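Local coordinates for protein 2''-aminoglycoside nucleotidyltransferase (Klebsiella pneumoniae, PDB 4WQK) that adenylates the 2''-hydroxyl group of kanamycin, gentamicin, tobramycin and related aminoglycosides with the help of magnesium, making bacteria resistant to these antibiotics, at residues G76-I81 and L85-P90. Residues are numbered along the deposited sequence; the frame is centred on the assembly and turned at random. Where two conformers were deposited one is given.
Sequences GFLAEI and LLDCEP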
loop_
_atom_site.group_PDB
_atom_site.type_symbol
_atom_site.label_atom_id
_atom_site.label_comp_id
_atom_site.label_asym_id
_atom_site.label_seq_id
_atom_site.Cartn_x
_atom_site.Cartn_y
_atom_site.Cartn_z
ATOM N N GLY A 76 10.899 -5.581 -2.233
ATOM C CA GLY A 76 10.779 -4.459 -1.320
ATOM C C GLY A 76 11.646 -4.675 -0.097
ATOM O O GLY A 76 12.600 -5.474 -0.147
ATOM N N PHE A 77 11.349 -3.949 0.983
ATOM C CA PHE A 77 12.106 -4.091 2.220
ATOM C C PHE A 77 11.191 -3.764 3.395
ATOM O O PHE A 77 10.170 -3.088 3.193
ATOM C CB PHE A 77 13.366 -3.192 2.220
ATOM C CG PHE A 77 13.085 -1.688 2.220
ATOM C CD1 PHE A 77 12.932 -0.998 3.415
ATOM C CD2 PHE A 77 12.963 -0.981 1.034
ATOM C CE1 PHE A 77 12.698 0.369 3.426
ATOM C CE2 PHE A 77 12.705 0.388 1.045
ATOM C CZ PHE A 77 12.579 1.056 2.245
ATOM N N LEU A 78 11.547 -4.264 4.578
ATOM C CA LEU A 78 10.889 -3.926 5.857
ATOM C C LEU A 78 11.796 -2.986 6.610
ATOM O O LEU A 78 13.023 -3.175 6.647
ATOM C CB LEU A 78 10.595 -5.164 6.724
ATOM C CG LEU A 78 9.850 -6.292 6.016
ATOM C CD1 LEU A 78 9.685 -7.520 6.956
ATOM C CD2 LEU A 78 8.514 -5.790 5.475
ATOM N N ALA A 79 11.198 -1.934 7.164
ATOM C CA ALA A 79 11.921 -1.033 8.055
ATOM C C ALA A 79 11.206 -0.954 9.389
ATOM O O ALA A 79 9.998 -1.226 9.486
ATOM C CB ALA A 79 12.012 0.342 7.446
ATOM N N GLU A 80 11.954 -0.642 10.443
ATOM C CA GLU A 80 11.321 -0.397 11.730
ATOM C C GLU A 80 11.684 0.991 12.216
ATOM O O GLU A 80 12.807 1.445 12.056
ATOM C CB GLU A 80 11.712 -1.451 12.786
ATOM C CG GLU A 80 13.175 -1.539 13.107
ATOM C CD GLU A 80 13.450 -2.516 14.243
ATOM O OE1 GLU A 80 13.078 -3.710 14.127
ATOM O OE2 GLU A 80 14.026 -2.074 15.266
ATOM N N ILE A 81 10.702 1.673 12.783
ATOM C CA ILE A 81 10.932 2.955 13.450
ATOM C C ILE A 81 10.258 2.809 14.806
ATOM O O ILE A 81 9.039 2.678 14.882
ATOM C CB ILE A 81 10.334 4.121 12.647
ATOM C CG1 ILE A 81 10.905 4.169 11.220
ATOM C CG2 ILE A 81 10.526 5.465 13.400
ATOM C CD1 ILE A 81 10.225 5.236 10.350
ATOM N N LEU A 85 6.469 -1.075 12.235
ATOM C CA LEU A 85 7.010 -1.687 11.030
ATOM C C LEU A 85 6.475 -1.004 9.784
ATOM O O LEU A 85 5.289 -0.693 9.690
ATOM C CB LEU A 85 6.669 -3.184 10.987
ATOM C CG LEU A 85 7.722 -4.229 11.374
ATOM C CD1 LEU A 85 8.919 -3.641 12.118
ATOM C CD2 LEU A 85 7.069 -5.330 12.189
ATOM N N LEU A 86 7.379 -0.759 8.846
ATOM C CA LEU A 86 7.054 -0.263 7.518
ATOM C C LEU A 86 7.316 -1.345 6.477
ATOM O O LEU A 86 8.446 -1.852 6.369
ATOM C CB LEU A 86 7.911 0.943 7.154
ATOM C CG LEU A 86 7.968 2.136 8.083
ATOM C CD1 LEU A 86 8.747 3.229 7.371
ATOM C CD2 LEU A 86 6.548 2.554 8.397
ATOM N N ASP A 87 6.311 -1.642 5.672
ATOM C CA ASP A 87 6.427 -2.696 4.636
ATOM C C ASP A 87 6.450 -1.976 3.296
ATOM O O ASP A 87 5.419 -1.479 2.851
ATOM C CB ASP A 87 5.240 -3.652 4.764
ATOM C CG ASP A 87 5.252 -4.784 3.747
ATOM O OD1 ASP A 87 6.096 -4.802 2.845
ATOM O OD2 ASP A 87 4.363 -5.667 3.869
ATOM N N CYS A 88 7.632 -1.884 2.688
ATOM C CA CYS A 88 7.856 -0.950 1.612
ATOM C C CYS A 88 8.079 -1.653 0.267
ATOM O O CYS A 88 8.907 -2.558 0.198
ATOM C CB CYS A 88 9.085 -0.101 1.934
ATOM S SG CYS A 88 8.896 0.891 3.412
ATOM N N GLU A 89 7.339 -1.264 -0.773
ATOM C CA GLU A 89 7.571 -1.855 -2.084
ATOM C C GLU A 89 7.737 -0.790 -3.172
ATOM O O GLU A 89 7.090 0.269 -3.132
ATOM C CB GLU A 89 6.439 -2.819 -2.453
ATOM C CG GLU A 89 5.075 -2.220 -2.609
ATOM C CD GLU A 89 4.071 -3.238 -3.189
ATOM O OE1 GLU A 89 4.474 -4.065 -4.017
ATOM O OE2 GLU A 89 2.895 -3.223 -2.810
ATOM N N PRO A 90 8.607 -1.072 -4.142
ATOM C CA PRO A 90 8.866 -0.080 -5.198
ATOM C C PRO A 90 7.779 -0.065 -6.265
ATOM O O PRO A 90 7.114 -1.086 -6.554
ATOM C CB PRO A 90 10.183 -0.552 -5.817
ATOM C CG PRO A 90 10.157 -2.060 -5.607
ATOM C CD PRO A 90 9.526 -2.221 -4.216
#
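Phe-77 and Cys-88 form a hydrogen-bonded pair of the antiparallel hairpin 76-81/85-90, and their side chains meet on its buried face. Cys-88 CB sits over the Phe-77 ring, 3.8 Å from the centroid, a CH-pi contact. Cys-88 SG approaches the same ring obliquely, at 4.3 Å from the centroid. Phe-77 chi1 of 66° sets CG between the backbone N and the carbonyl carbon, which swings the ring beneath Cys-88. On this face Ala-79 CB lies 4.2 Å from Leu-86 CB, and Ile-81 CD1 reaches across to Leu-86 CD1.

Four backbone hydrogen bonds hold the register: Phe-77 and Cys-88 exchange two, Ala-79 and Leu-86 two more. Leu-86 N to Ala-79 O is the shortest, 2.7 Å and nearly straight at 178°. Gly-76 CA makes a CA-H...O contact of 3.1 Å with Cys-88 O, close because no side chain stands between them.

Phe-77, Ala-79, Leu-86 and Cys-88 are buried, whereas Leu-78, Glu-80, Leu-85 and Asp-87 on the other face are partly exposed. There Leu-78 and Asp-87 run side by side, Leu-78 CD2 standing 3.7 Å from Asp-87 OD1. Leu-85 was modelled in two conformers, leaving its CD1 touch on Glu-80 CB doubtful. Asp-87 CG lies opposite its backbone N (chi1 -180°), the carboxylate staying beside Leu-78 while OD2 binds a magnesium ion that Asp-45 and Asp-47 also ligate. Through this ligand the strand contributes to the active site, where Asp-87 is probably the proton acceptor.

Within the mixed sheet of the nucleotidyltransferase fold, strand 68-73 flanks 76-81 and strand 46-51 runs parallel to 84-93, while helix 55-64 packs against Phe-77, Ala-79 and Leu-86.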